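Local coordinates for protein transcobalamin-1 (Homo sapiens, PDB 4KKI) that binds vitamin B12 with femtomolar affinity, recognises other corrinoids too, and protects the vitamin from the acid of the stomach, at residues A[338-343]-A[400-405]; A[357-362]-A[375-380]; A[175-180]-A[185-190]; A[240-245]-A[284-289]. All blocks are in the same frame, centred on the assembly; numbering follows the deposited sequence.

Contact 1. Residues A[338-343]-A[400-405]. With NAG (2-acetamido-2-deoxy-beta-D-glucopyranose), chain B.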
loop_
_atom_site.group_PDB
_atom_site.type_symbol
_atom_site.label_atom_id
_atom_site.label_comp_id
_atom_site.label_asym_id
_atom_site.label_seq_id
_atom_site.Cartn_x
_atom_site.Cartn_y
_atom_site.Cartn_z
ATOM N N TYR A 338 8.371 -27.733 1.035
ATOM C CA TYR A 338 7.197 -26.994 1.488
ATOM C C TYR A 338 6.772 -27.395 2.894
ATOM O O TYR A 338 6.500 -28.566 3.161
ATOM C CB TYR A 338 6.032 -27.200 0.522
ATOM C CG TYR A 338 4.751 -26.508 0.934
ATOM C CD1 TYR A 338 4.639 -25.124 0.882
ATOM C CD2 TYR A 338 3.649 -27.239 1.361
ATOM C CE1 TYR A 338 3.471 -24.487 1.249
ATOM C CE2 TYR A 338 2.476 -26.610 1.732
ATOM C CZ TYR A 338 2.392 -25.233 1.672
ATOM O OH TYR A 338 1.227 -24.599 2.037
ATOM N N SER A 339 6.705 -26.416 3.788
ATOM C CA SER A 339 6.325 -26.682 5.168
ATOM C C SER A 339 5.243 -25.727 5.664
ATOM O O SER A 339 5.185 -24.567 5.254
ATOM C CB SER A 339 7.549 -26.623 6.085
ATOM O OG SER A 339 8.123 -25.329 6.092
ATOM N N VAL A 340 4.383 -26.233 6.541
ATOM C CA VAL A 340 3.375 -25.411 7.196
ATOM C C VAL A 340 3.630 -25.409 8.696
ATOM O O VAL A 340 3.450 -26.428 9.363
ATOM C CB VAL A 340 1.952 -25.933 6.929
ATOM C CG1 VAL A 340 0.938 -25.150 7.753
ATOM C CG2 VAL A 340 1.622 -25.851 5.444
ATOM N N ARG A 341 4.061 -24.267 9.222
ATOM C CA ARG A 341 4.379 -24.153 10.642
ATOM C C ARG A 341 3.301 -23.411 11.431
ATOM O O ARG A 341 2.938 -22.281 11.106
ATOM C CB ARG A 341 5.743 -23.486 10.843
ATOM C CG ARG A 341 5.996 -23.001 12.266
ATOM C CD ARG A 341 7.442 -22.565 12.474
ATOM N NE ARG A 341 8.321 -23.707 12.716
ATOM C CZ ARG A 341 9.162 -24.212 11.818
ATOM N NH1 ARG A 341 9.254 -23.669 10.612
ATOM N NH2 ARG A 341 9.917 -25.256 12.131
ATOM N N ILE A 342 2.794 -24.072 12.467
ATOM C CA ILE A 342 1.854 -23.469 13.403
ATOM C C ILE A 342 2.528 -23.462 14.771
ATOM O O ILE A 342 3.116 -22.461 15.183
ATOM C CB ILE A 342 0.544 -24.272 13.452
ATOM C CG1 ILE A 342 0.023 -24.496 12.031
ATOM C CG2 ILE A 342 -0.495 -23.566 14.314
ATOM C CD1 ILE A 342 -1.314 -25.188 11.962
ATOM N N ASN A 343 2.440 -24.588 15.466
ATOM C CA ASN A 343 3.319 -24.871 16.591
ATOM C C ASN A 343 4.241 -25.984 16.136
ATOM O O ASN A 343 5.462 -25.827 16.078
ATOM C CB ASN A 343 2.517 -25.312 17.811
ATOM C CG ASN A 343 1.992 -24.143 18.612
ATOM O OD1 ASN A 343 2.733 -23.207 18.923
ATOM N ND2 ASN A 343 0.705 -24.179 18.944
ATOM N N THR A 400 -3.063 -11.874 14.245
ATOM C CA THR A 400 -2.445 -13.091 13.736
ATOM C C THR A 400 -2.631 -13.204 12.229
ATOM O O THR A 400 -3.623 -12.721 11.684
ATOM C CB THR A 400 -3.057 -14.341 14.386
ATOM O OG1 THR A 400 -4.445 -14.429 14.037
ATOM C CG2 THR A 400 -2.921 -14.281 15.897
ATOM N N TYR A 401 -1.681 -13.850 11.557
ATOM C CA TYR A 401 -1.773 -14.045 10.114
ATOM C C TYR A 401 -0.843 -15.149 9.625
ATOM O O TYR A 401 0.035 -15.607 10.355
ATOM C CB TYR A 401 -1.457 -12.746 9.375
ATOM C CG TYR A 401 0.014 -12.391 9.343
ATOM C CD1 TYR A 401 0.667 -11.942 10.484
ATOM C CD2 TYR A 401 0.747 -12.495 8.167
ATOM C CE1 TYR A 401 2.010 -11.613 10.457
ATOM C CE2 TYR A 401 2.090 -12.167 8.129
ATOM C CZ TYR A 401 2.717 -11.726 9.278
ATOM O OH TYR A 401 4.052 -11.398 9.246
ATOM N N TRP A 402 -1.044 -15.570 8.380
ATOM C CA TRP A 402 -0.164 -16.547 7.754
ATOM C C TRP A 402 0.938 -15.833 6.979
ATOM O O TRP A 402 0.665 -14.994 6.120
ATOM C CB TRP A 402 -0.953 -17.483 6.834
ATOM C CG TRP A 402 -1.901 -18.388 7.566
ATOM C CD1 TRP A 402 -3.250 -18.228 7.702
ATOM C CD2 TRP A 402 -1.570 -19.593 8.267
ATOM N NE1 TRP A 402 -3.779 -19.257 8.442
ATOM C CE2 TRP A 402 -2.765 -20.112 8.802
ATOM C CE3 TRP A 402 -0.374 -20.286 8.496
ATOM C CZ2 TRP A 402 -2.807 -21.286 9.549
ATOM C CZ3 TRP A 402 -0.416 -21.455 9.239
ATOM C CH2 TRP A 402 -1.623 -21.942 9.757
ATOM N N GLU A 403 2.184 -16.170 7.295
ATOM C CA GLU A 403 3.339 -15.525 6.682
ATOM C C GLU A 403 4.018 -16.456 5.684
ATOM O O GLU A 403 4.197 -17.644 5.951
ATOM C CB GLU A 403 4.331 -15.095 7.764
ATOM C CG GLU A 403 5.532 -14.322 7.254
ATOM C CD GLU A 403 6.550 -14.052 8.347
ATOM O OE1 GLU A 403 7.399 -13.155 8.165
ATOM O OE2 GLU A 403 6.502 -14.741 9.389
ATOM N N LEU A 404 4.393 -15.911 4.532
ATOM C CA LEU A 404 5.057 -16.695 3.498
ATOM C C LEU A 404 6.566 -16.483 3.562
ATOM O O LEU A 404 7.040 -15.346 3.575
ATOM C CB LEU A 404 4.530 -16.310 2.117
ATOM C CG LEU A 404 3.008 -16.257 1.961
ATOM C CD1 LEU A 404 2.644 -15.930 0.525
ATOM C CD2 LEU A 404 2.354 -17.564 2.406
ATOM N N LEU A 405 7.320 -17.579 3.611
ATOM C CA LEU A 405 8.772 -17.488 3.733
ATOM C C LEU A 405 9.514 -18.426 2.790
ATOM O O LEU A 405 8.995 -19.466 2.384
ATOM C CB LEU A 405 9.222 -17.760 5.174
ATOM C CG LEU A 405 8.668 -16.864 6.284
ATOM C CD1 LEU A 405 7.431 -17.497 6.896
ATOM C CD2 LEU A 405 9.720 -16.589 7.347
HETATM C C1 NAG B . 0.495 -23.320 20.080
HETATM C C2 NAG B . -1.009 -23.146 19.878
HETATM C C3 NAG B . -1.735 -22.656 21.128
HETATM C C4 NAG B . -1.222 -23.327 22.395
HETATM C C5 NAG B . 0.300 -23.304 22.433
HETATM C C6 NAG B . 0.831 -23.990 23.686
HETATM C C7 NAG B . -2.306 -22.324 18.007
HETATM C C8 NAG B . -2.310 -21.515 16.744
HETATM N N2 NAG B . -1.241 -22.210 18.792
HETATM O O3 NAG B . -3.115 -22.915 20.983
HETATM O O4 NAG B . -1.719 -22.636 23.519
HETATM O O5 NAG B . 0.802 -23.967 21.295
HETATM O O6 NAG B . 2.127 -23.513 23.971
HETATM O O7 NAG B . -3.260 -23.048 18.287
#
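In the mixed sheet of the C-terminal beta domain, Val340, near the end of strand 333-341, and Ile342, just past it, receive the indole of Trp402, which reaches over from strand 400-406. Strand 426-432 runs between these two strands, so the contact skips a neighbour and rests on side chains: the nearest alpha carbons, Ile342 CA and Trp402 CA, are 9.2 Å apart. The six-membered end of the indole does the touching. Ile342 CG1 lies 3.8 Å from Trp402 CH2, at the ring edge and near its plane, and Ile342 CD1 meets the same edge at 3.9 Å from CH2. The isoleucine's CG1 branch stands anti to the carbonyl carbon (chi1 -51°), which turns it to the indole and leaves CG2 for the sugar on Asn343, with Ile342 CG2 3.7 Å from NAG C8. Val340 CG1 comes obliquely to Trp402 CZ3 at 4.2 Å, and the backbone oxygen Arg341 O stands 3.9 Å from the same carbon. Trimmed to an alanine here, Ile342 would lose both branches, which is likely to open a gap at the indole edge and deprive the acetyl methyl of the sugar of the CG2 methyl beside it. The indole is fixed further by a hydrogen bond from Trp402 NE1 to Leu392 O and by edge-to-face packing with Trp430. Asn343 ND2 is bonded to NAG C1 at 1.4 Å, an N-linked glycan beside the strand end. Backbone Trp402 O and Leu404 N hydrogen-bond to cyanocobalamin: a sheet strand that lines the corrinoid site with its main chain while its tryptophan packs across the sheet.

Contact 2. Residues A[357-362]-A[375-380]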
loop_
_atom_site.group_PDB
_atom_site.type_symbol
_atom_site.label_atom_id
_atom_site.label_comp_id
_atom_site.label_asym_id
_atom_site.label_seq_id
_atom_site.Cartn_x
_atom_site.Cartn_y
_atom_site.Cartn_z
ATOM N N VAL A 357 4.193 -20.814 -9.410
ATOM C CA VAL A 357 4.205 -19.869 -8.304
ATOM C C VAL A 357 4.029 -20.571 -6.964
ATOM O O VAL A 357 3.705 -21.758 -6.910
ATOM C CB VAL A 357 3.133 -18.770 -8.467
ATOM C CG1 VAL A 357 3.422 -17.930 -9.703
ATOM C CG2 VAL A 357 1.738 -19.381 -8.537
ATOM N N PHE A 358 4.256 -19.821 -5.891
ATOM C CA PHE A 358 4.132 -20.321 -4.528
ATOM C C PHE A 358 2.758 -20.956 -4.289
ATOM O O PHE A 358 2.644 -21.949 -3.572
ATOM C CB PHE A 358 4.371 -19.167 -3.547
ATOM C CG PHE A 358 4.586 -19.598 -2.121
ATOM C CD1 PHE A 358 3.518 -19.968 -1.321
ATOM C CD2 PHE A 358 5.857 -19.595 -1.569
ATOM C CE1 PHE A 358 3.714 -20.350 -0.008
ATOM C CE2 PHE A 358 6.059 -19.975 -0.253
ATOM C CZ PHE A 358 4.984 -20.351 0.528
ATOM N N LEU A 359 1.723 -20.382 -4.896
ATOM C CA LEU A 359 0.361 -20.890 -4.742
ATOM C C LEU A 359 0.200 -22.288 -5.340
ATOM O O LEU A 359 -0.527 -23.123 -4.801
ATOM C CB LEU A 359 -0.647 -19.932 -5.378
ATOM C CG LEU A 359 -2.129 -20.279 -5.219
ATOM C CD1 LEU A 359 -2.512 -20.318 -3.750
ATOM C CD2 LEU A 359 -2.997 -19.283 -5.976
ATOM N N SER A 360 0.875 -22.534 -6.459
ATOM C CA SER A 360 0.814 -23.833 -7.116
ATOM C C SER A 360 1.367 -24.923 -6.202
ATOM O O SER A 360 0.851 -26.041 -6.167
ATOM C CB SER A 360 1.581 -23.804 -8.441
ATOM O OG SER A 360 1.034 -22.838 -9.323
ATOM N N VAL A 361 2.416 -24.584 -5.459
ATOM C CA VAL A 361 3.003 -25.494 -4.484
ATOM C C VAL A 361 1.979 -25.858 -3.418
ATOM O O VAL A 361 1.808 -27.032 -3.079
ATOM C CB VAL A 361 4.247 -24.871 -3.816
ATOM C CG1 VAL A 361 4.691 -25.699 -2.618
ATOM C CG2 VAL A 361 5.377 -24.731 -4.827
ATOM N N MET A 362 1.291 -24.844 -2.903
ATOM C CA MET A 362 0.274 -25.039 -1.873
ATOM C C MET A 362 -0.848 -25.947 -2.365
ATOM O O MET A 362 -1.324 -26.811 -1.630
ATOM C CB MET A 362 -0.300 -23.692 -1.426
ATOM C CG MET A 362 0.724 -22.752 -0.806
ATOM S SD MET A 362 -0.004 -21.207 -0.227
ATOM C CE MET A 362 -1.200 -21.823 0.958
ATOM N N PHE A 375 -6.112 -25.501 2.526
ATOM C CA PHE A 375 -6.102 -24.086 2.876
ATOM C C PHE A 375 -7.288 -23.322 2.304
ATOM O O PHE A 375 -7.971 -23.791 1.392
ATOM C CB PHE A 375 -4.789 -23.427 2.437
ATOM C CG PHE A 375 -4.639 -23.296 0.945
ATOM C CD1 PHE A 375 -4.172 -24.358 0.186
ATOM C CD2 PHE A 375 -4.952 -22.107 0.304
ATOM C CE1 PHE A 375 -4.029 -24.239 -1.187
ATOM C CE2 PHE A 375 -4.811 -21.982 -1.066
ATOM C CZ PHE A 375 -4.349 -23.050 -1.813
ATOM N N THR A 376 -7.522 -22.136 2.856
ATOM C CA THR A 376 -8.564 -21.248 2.369
ATOM C C THR A 376 -7.946 -19.929 1.923
ATOM O O THR A 376 -7.226 -19.279 2.681
ATOM C CB THR A 376 -9.622 -20.965 3.451
ATOM O OG1 THR A 376 -10.215 -22.197 3.881
ATOM C CG2 THR A 376 -10.705 -20.044 2.911
ATOM N N MET A 377 -8.223 -19.543 0.684
ATOM C CA MET A 377 -7.738 -18.277 0.161
ATOM C C MET A 377 -8.888 -17.394 -0.294
ATOM O O MET A 377 -9.934 -17.883 -0.718
ATOM C CB MET A 377 -6.779 -18.509 -1.005
ATOM C CG MET A 377 -7.366 -19.345 -2.122
ATOM S SD MET A 377 -6.615 -18.958 -3.710
ATOM C CE MET A 377 -7.308 -17.330 -4.001
ATOM N N GLU A 378 -8.686 -16.086 -0.205
ATOM C CA GLU A 378 -9.661 -15.129 -0.703
ATOM C C GLU A 378 -9.023 -14.250 -1.771
ATOM O O GLU A 378 -7.837 -13.927 -1.697
ATOM C CB GLU A 378 -10.211 -14.274 0.439
ATOM C CG GLU A 378 -10.939 -15.070 1.514
ATOM C CD GLU A 378 -11.527 -14.184 2.597
ATOM O OE1 GLU A 378 -11.687 -12.972 2.351
ATOM O OE2 GLU A 378 -11.826 -14.702 3.694
ATOM N N GLU A 379 -9.811 -13.870 -2.769
ATOM C CA GLU A 379 -9.313 -13.012 -3.832
ATOM C C GLU A 379 -9.317 -11.554 -3.384
ATOM O O GLU A 379 -10.361 -11.005 -3.032
ATOM C CB GLU A 379 -10.154 -13.181 -5.098
ATOM C CG GLU A 379 -9.462 -12.708 -6.364
ATOM C CD GLU A 379 -8.258 -13.561 -6.720
ATOM O OE1 GLU A 379 -8.351 -14.802 -6.601
ATOM O OE2 GLU A 379 -7.219 -12.990 -7.111
ATOM N N ARG A 380 -8.142 -10.936 -3.384
ATOM C CA ARG A 380 -8.017 -9.526 -3.041
ATOM C C ARG A 380 -7.600 -8.745 -4.276
ATOM O O ARG A 380 -7.364 -9.328 -5.334
ATOM C CB ARG A 380 -6.983 -9.332 -1.934
ATOM C CG ARG A 380 -7.359 -9.950 -0.600
ATOM C CD ARG A 380 -8.423 -9.134 0.112
ATOM N NE ARG A 380 -8.550 -9.528 1.513
ATOM C CZ ARG A 380 -9.416 -10.431 1.961
ATOM N NH1 ARG A 380 -10.245 -11.034 1.119
ATOM N NH2 ARG A 380 -9.457 -10.728 3.253
#
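Met362 and Leu359, one helical turn apart on helix 358-368, form two bumps against Phe375 of strand 375-379 in a helix-on-strand packing within the C-terminal beta domain. The short segments run roughly antiparallel, at 145°, with their axes 11.4 Å apart, and side chains bridge the separation. The first bump is the methyl of Met362, which sits over one face of the Phe375 ring in a CH-pi contact, CE 3.8 Å from the ring centroid and slightly offset toward the rim. A bend at chi3 (59°) turns this methyl onto the ring and holds the sulfur farther back, Met362 SD 4.9 Å from the Phe375 ring centroid and almost straight above it, as a Met-aromatic contact. Nearer the helix, Met362 CB touches Phe375 CE1 at 3.8 Å. CB and CE thus rest on the same face, the bent methionine lying over the ring. The second bump, Leu359 CD1, meets the far end of the ring obliquely. A serine in place of Phe375 would probably leave the Met362 methyl without its aromatic face and open a gap between helix and strand. Beyond the pair, Met362 also packs on Ile386, a cobalamin-binding residue, and Phe375 on Ile389, both of strand 384-389. At the looser edge of the contact, Leu359 CD2 stands 4.3 Å from Met377 SD.

Contact 3. Residues A[175-180]-A[185-190]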
loop_
_atom_site.group_PDB
_atom_site.type_symbol
_atom_site.label_atom_id
_atom_site.label_comp_id
_atom_site.label_asym_id
_atom_site.label_seq_id
_atom_site.Cartn_x
_atom_site.Cartn_y
_atom_site.Cartn_z
ATOM N N LYS A 175 2.835 0.119 18.429
ATOM C CA LYS A 175 3.089 -1.223 17.913
ATOM C C LYS A 175 2.608 -1.418 16.477
ATOM O O LYS A 175 3.141 -2.255 15.747
ATOM C CB LYS A 175 2.444 -2.271 18.824
ATOM C CG LYS A 175 0.939 -2.113 18.983
ATOM C CD LYS A 175 0.350 -3.217 19.847
ATOM C CE LYS A 175 -1.160 -3.076 19.966
ATOM N NZ LYS A 175 -1.763 -4.168 20.781
ATOM N N ASN A 176 1.610 -0.641 16.072
ATOM C CA ASN A 176 0.998 -0.810 14.758
ATOM C C ASN A 176 1.889 -0.391 13.594
ATOM O O ASN A 176 1.528 -0.574 12.432
ATOM C CB ASN A 176 -0.340 -0.076 14.688
ATOM C CG ASN A 176 -1.396 -0.715 15.562
ATOM O OD1 ASN A 176 -1.981 -1.734 15.200
ATOM N ND2 ASN A 176 -1.647 -0.117 16.722
ATOM N N TYR A 177 3.048 0.175 13.911
ATOM C CA TYR A 177 4.026 0.526 12.892
ATOM C C TYR A 177 4.899 -0.677 12.562
ATOM O O TYR A 177 5.700 -0.636 11.629
ATOM C CB TYR A 177 4.910 1.680 13.369
ATOM C CG TYR A 177 4.274 3.048 13.266
ATOM C CD1 TYR A 177 4.082 3.656 12.032
ATOM C CD2 TYR A 177 3.892 3.744 14.406
ATOM C CE1 TYR A 177 3.513 4.915 11.935
ATOM C CE2 TYR A 177 3.323 5.000 14.318
ATOM C CZ TYR A 177 3.136 5.581 13.082
ATOM O OH TYR A 177 2.570 6.833 12.999
ATOM N N TYR A 178 4.736 -1.749 13.333
ATOM C CA TYR A 178 5.602 -2.917 13.214
ATOM C C TYR A 178 4.821 -4.204 12.970
ATOM O O TYR A 178 3.791 -4.450 13.597
ATOM C CB TYR A 178 6.463 -3.066 14.473
ATOM C CG TYR A 178 7.229 -1.814 14.840
ATOM C CD1 TYR A 178 6.659 -0.840 15.650
ATOM C CD2 TYR A 178 8.520 -1.605 14.374
ATOM C CE1 TYR A 178 7.352 0.306 15.985
ATOM C CE2 TYR A 178 9.222 -0.460 14.704
ATOM C CZ TYR A 178 8.632 0.491 15.510
ATOM O OH TYR A 178 9.322 1.633 15.844
ATOM N N PHE A 179 5.317 -5.019 12.046
ATOM C CA PHE A 179 4.783 -6.356 11.837
ATOM C C PHE A 179 5.813 -7.355 12.338
ATOM O O PHE A 179 6.703 -7.767 11.596
ATOM C CB PHE A 179 4.478 -6.595 10.360
ATOM C CG PHE A 179 3.373 -5.733 9.824
ATOM C CD1 PHE A 179 2.305 -5.375 10.629
ATOM C CD2 PHE A 179 3.407 -5.273 8.519
ATOM C CE1 PHE A 179 1.286 -4.579 10.141
ATOM C CE2 PHE A 179 2.392 -4.474 8.025
ATOM C CZ PHE A 179 1.330 -4.128 8.837
ATOM N N GLY A 180 5.690 -7.732 13.605
ATOM C CA GLY A 180 6.695 -8.550 14.253
ATOM C C GLY A 180 7.822 -7.673 14.759
ATOM O O GLY A 180 7.601 -6.767 15.563
ATOM N N VAL A 185 7.722 -0.052 6.528
ATOM C CA VAL A 185 8.095 1.133 5.780
ATOM C C VAL A 185 6.881 1.768 5.121
ATOM O O VAL A 185 6.715 2.973 5.152
ATOM C CB VAL A 185 9.146 0.789 4.714
ATOM C CG1 VAL A 185 9.450 1.989 3.836
ATOM C CG2 VAL A 185 10.406 0.275 5.377
ATOM N N ASP A 186 6.033 0.938 4.535
ATOM C CA ASP A 186 4.824 1.406 3.862
ATOM C C ASP A 186 3.954 2.203 4.827
ATOM O O ASP A 186 3.496 3.302 4.513
ATOM C CB ASP A 186 4.020 0.220 3.323
ATOM C CG ASP A 186 4.882 -0.800 2.604
ATOM O OD1 ASP A 186 5.641 -1.521 3.287
ATOM O OD2 ASP A 186 4.793 -0.893 1.361
ATOM N N THR A 187 3.737 1.631 6.003
ATOM C CA THR A 187 2.941 2.262 7.043
ATOM C C THR A 187 3.584 3.563 7.513
ATOM O O THR A 187 2.919 4.596 7.602
ATOM C CB THR A 187 2.768 1.311 8.237
ATOM O OG1 THR A 187 2.181 0.085 7.783
ATOM C CG2 THR A 187 1.880 1.935 9.292
ATOM N N GLY A 188 4.880 3.505 7.806
ATOM C CA GLY A 188 5.624 4.682 8.218
ATOM C C GLY A 188 5.597 5.783 7.171
ATOM O O GLY A 188 5.465 6.961 7.502
ATOM N N ALA A 189 5.710 5.395 5.905
ATOM C CA ALA A 189 5.716 6.357 4.810
ATOM C C ALA A 189 4.368 7.049 4.676
ATOM O O ALA A 189 4.300 8.273 4.544
ATOM C CB ALA A 189 6.100 5.677 3.498
ATOM N N MET A 190 3.292 6.268 4.713
ATOM C CA MET A 190 1.956 6.838 4.591
ATOM C C MET A 190 1.634 7.717 5.797
ATOM O O MET A 190 0.961 8.742 5.666
ATOM C CB MET A 190 0.898 5.746 4.413
ATOM C CG MET A 190 -0.451 6.277 3.917
ATOM S SD MET A 190 -0.334 7.110 2.315
ATOM C CE MET A 190 0.169 5.751 1.259
#
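Thr187, in the first turn of helix 185-203, presents its methyl to the ring of Tyr177, and these two residues account for most of the buried surface. Thr187 CG2 lies 3.9 Å from Tyr177 CD1, approaching the ring obliquely. The methyl stands anti to the threonine's backbone N, which directs it at the 3-10 segment 175-177, where Asn176 O is also 4.0 Å from Thr187 CG2. Gly188 continues the same surface: its CA is 4.2 Å from Tyr177 CD1, so one ring corner reaches backbone where the glycine has no side chain. At the other flank, Phe179 CZ comes within 4.4 Å of Thr187 OG1, a loose approach from the residue that also borders the bound cyanocobalamin. The polar ends have partners outside the contact: Thr187 OG1 hydrogen-bonds to Ser184 OG, and Tyr177 OH to Phe170 O. Tyr177 is further packed edge-to-face on Tyr144, itself a cobalamin-binding residue. The adjacent Asp186 hydrogen-bonds through OD2 to N29 of cyanocobalamin, placing the contact at the wall of the vitamin site in the helical domain. Threonine thus divides its two branches, methyl against tyrosine and hydroxyl toward serine. This implies an apolar junction whose buried hydroxyls are satisfied at its margins, joining the 3-10 segment 175-177 to the start of the helix that carries Asp186.

Contact 4. Residues A[240-245]-A[284-289]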
loop_
_atom_site.group_PDB
_atom_site.type_symbol
_atom_site.label_atom_id
_atom_site.label_comp_id
_atom_site.label_asym_id
_atom_site.label_seq_id
_atom_site.Cartn_x
_atom_site.Cartn_y
_atom_site.Cartn_z
ATOM N N ASN A 240 11.583 -2.836 1.004
ATOM C CA ASN A 240 11.757 -3.705 -0.153
ATOM C C ASN A 240 11.385 -2.971 -1.437
ATOM O O ASN A 240 11.182 -1.757 -1.427
ATOM C CB ASN A 240 10.964 -5.009 -0.009
ATOM C CG ASN A 240 9.471 -4.779 0.163
ATOM O OD1 ASN A 240 8.942 -3.722 -0.181
ATOM N ND2 ASN A 240 8.783 -5.781 0.698
ATOM N N THR A 241 11.288 -3.716 -2.531
ATOM C CA THR A 241 10.974 -3.147 -3.835
ATOM C C THR A 241 9.622 -2.439 -3.842
ATOM O O THR A 241 9.445 -1.412 -4.496
ATOM C CB THR A 241 10.954 -4.245 -4.916
ATOM O OG1 THR A 241 12.243 -4.863 -4.990
ATOM C CG2 THR A 241 10.594 -3.667 -6.278
ATOM N N PHE A 242 8.674 -2.990 -3.095
ATOM C CA PHE A 242 7.293 -2.537 -3.171
ATOM C C PHE A 242 6.921 -1.523 -2.090
ATOM O O PHE A 242 5.774 -1.086 -2.014
ATOM C CB PHE A 242 6.350 -3.740 -3.145
ATOM C CG PHE A 242 6.683 -4.782 -4.175
ATOM C CD1 PHE A 242 6.436 -4.549 -5.519
ATOM C CD2 PHE A 242 7.253 -5.990 -3.802
ATOM C CE1 PHE A 242 6.745 -5.501 -6.474
ATOM C CE2 PHE A 242 7.564 -6.949 -4.751
ATOM C CZ PHE A 242 7.308 -6.705 -6.089
ATOM N N SER A 243 7.892 -1.144 -1.264
ATOM C CA SER A 243 7.676 -0.092 -0.274
ATOM C C SER A 243 8.479 1.153 -0.631
ATOM O O SER A 243 8.321 2.203 -0.015
ATOM C CB SER A 243 8.063 -0.573 1.125
ATOM O OG SER A 243 9.453 -0.848 1.209
ATOM N N THR A 244 9.339 1.029 -1.636
ATOM C CA THR A 244 10.258 2.104 -1.993
ATOM C C THR A 244 9.555 3.329 -2.577
ATOM O O THR A 244 9.902 4.468 -2.252
ATOM C CB THR A 244 11.324 1.609 -2.978
ATOM O OG1 THR A 244 12.112 0.588 -2.351
ATOM C CG2 THR A 244 12.232 2.746 -3.397
ATOM N N GLY A 245 8.565 3.091 -3.430
ATOM C CA GLY A 245 7.861 4.161 -4.116
ATOM C C GLY A 245 7.221 5.160 -3.172
ATOM O O GLY A 245 7.400 6.368 -3.315
ATOM N N PRO A 284 -0.551 -4.658 -10.803
ATOM C CA PRO A 284 -1.131 -3.318 -10.985
ATOM C C PRO A 284 -1.164 -2.481 -9.708
ATOM O O PRO A 284 -1.064 -1.255 -9.785
ATOM C CB PRO A 284 -2.563 -3.614 -11.466
ATOM C CG PRO A 284 -2.816 -5.040 -11.100
ATOM C CD PRO A 284 -1.487 -5.715 -11.216
ATOM N N ASN A 285 -1.301 -3.126 -8.555
ATOM C CA ASN A 285 -1.268 -2.405 -7.287
ATOM C C ASN A 285 0.123 -1.854 -7.006
ATOM O O ASN A 285 0.270 -0.740 -6.506
ATOM C CB ASN A 285 -1.720 -3.301 -6.130
ATOM C CG ASN A 285 -3.145 -3.791 -6.296
ATOM O OD1 ASN A 285 -4.095 -3.126 -5.886
ATOM N ND2 ASN A 285 -3.300 -4.965 -6.900
ATOM N N ALA A 286 1.143 -2.639 -7.337
ATOM C CA ALA A 286 2.520 -2.222 -7.107
ATOM C C ALA A 286 2.932 -1.147 -8.105
ATOM O O ALA A 286 3.644 -0.205 -7.756
ATOM C CB ALA A 286 3.462 -3.415 -7.180
ATOM N N ALA A 287 2.482 -1.294 -9.348
ATOM C CA ALA A 287 2.775 -0.309 -10.381
ATOM C C ALA A 287 2.151 1.036 -10.025
ATOM O O ALA A 287 2.773 2.084 -10.194
ATOM C CB ALA A 287 2.279 -0.791 -11.736
ATOM N N ALA A 288 0.923 0.997 -9.518
ATOM C CA ALA A 288 0.220 2.211 -9.125
ATOM C C ALA A 288 0.917 2.947 -7.985
ATOM O O ALA A 288 1.010 4.175 -7.995
ATOM C CB ALA A 288 -1.222 1.894 -8.746
ATOM N N GLN A 289 1.413 2.204 -7.003
ATOM C CA GLN A 289 2.000 2.834 -5.823
ATOM C C GLN A 289 3.380 3.434 -6.076
ATOM O O GLN A 289 3.781 4.379 -5.399
ATOM C CB GLN A 289 2.052 1.854 -4.651
ATOM C CG GLN A 289 0.687 1.477 -4.122
ATOM C CD GLN A 289 0.761 0.598 -2.892
ATOM O OE1 GLN A 289 -0.182 0.539 -2.101
ATOM N NE2 GLN A 289 1.882 -0.091 -2.722
HETATM O O HOH W 1 3.729 -1.570 -3.594
HETATM O O HOH W 2 5.292 -0.550 -5.401
HETATM O O HOH W 3 5.085 6.767 -5.286
#
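Phe242 meets Ala286 in the one apolar side-chain contact between these segments, Ala286 CB lying 3.6 Å from Phe242 CD1 and approaching the ring obliquely. The alanine methyl projects from the first turn of helix 284-294. Beside this pair three waters bridge the segments. One water donates to Phe242 O at 2.6 Å and accepts a weak bond from Gln289 NE2, linking groups that are themselves 4.1 Å apart, Phe242 O to Gln289 NE2. A second water donates to Ala286 O at 2.9 Å and more weakly to Phe242 O. A third donates to Gln289 O at 2.7 Å and weakly to Gly245 O, where the helices come close: a CB on Gly245 would probably crowd Gln289 O. Farther out, the turn before helix 244-252 is tied by Thr244 OG1 donating to Asn240 O at 2.7 Å and Asn240 N donating to Ser243 OG. Gln289 NE2 and Asn240 ND2 each hydrogen-bond to cyanocobalamin. The chemistry implies a seam part apolar, part bridged by water, with waters satisfying backbone carbonyls on both sides and connecting two segments that each supply a side-chain amide to the vitamin.

From the N terminus, contact 3 closes first, a short loop of four residues between 175-180 and 185-190 in the helical domain. Contact 4 follows in series, spanning helix 265-277 to bring the start of helix 244-252 against helix 284-294. Contacts 3 and 4 touch where Asp186 packs on Ser243 and Phe242. Past the flexible linker, contact 1 closes a longer loop within the beta domain, and contact 2 nests inside it, joining helix 358-368 to strand 375-379. Contacts 1 and 2 touch through Tyr338 on Val361 and Met362, and Leu404 on Phe358. Contacts 3 and 4 of the helical domain and contact 1 of the beta domain all touch cyanocobalamin, which lies between the two domains.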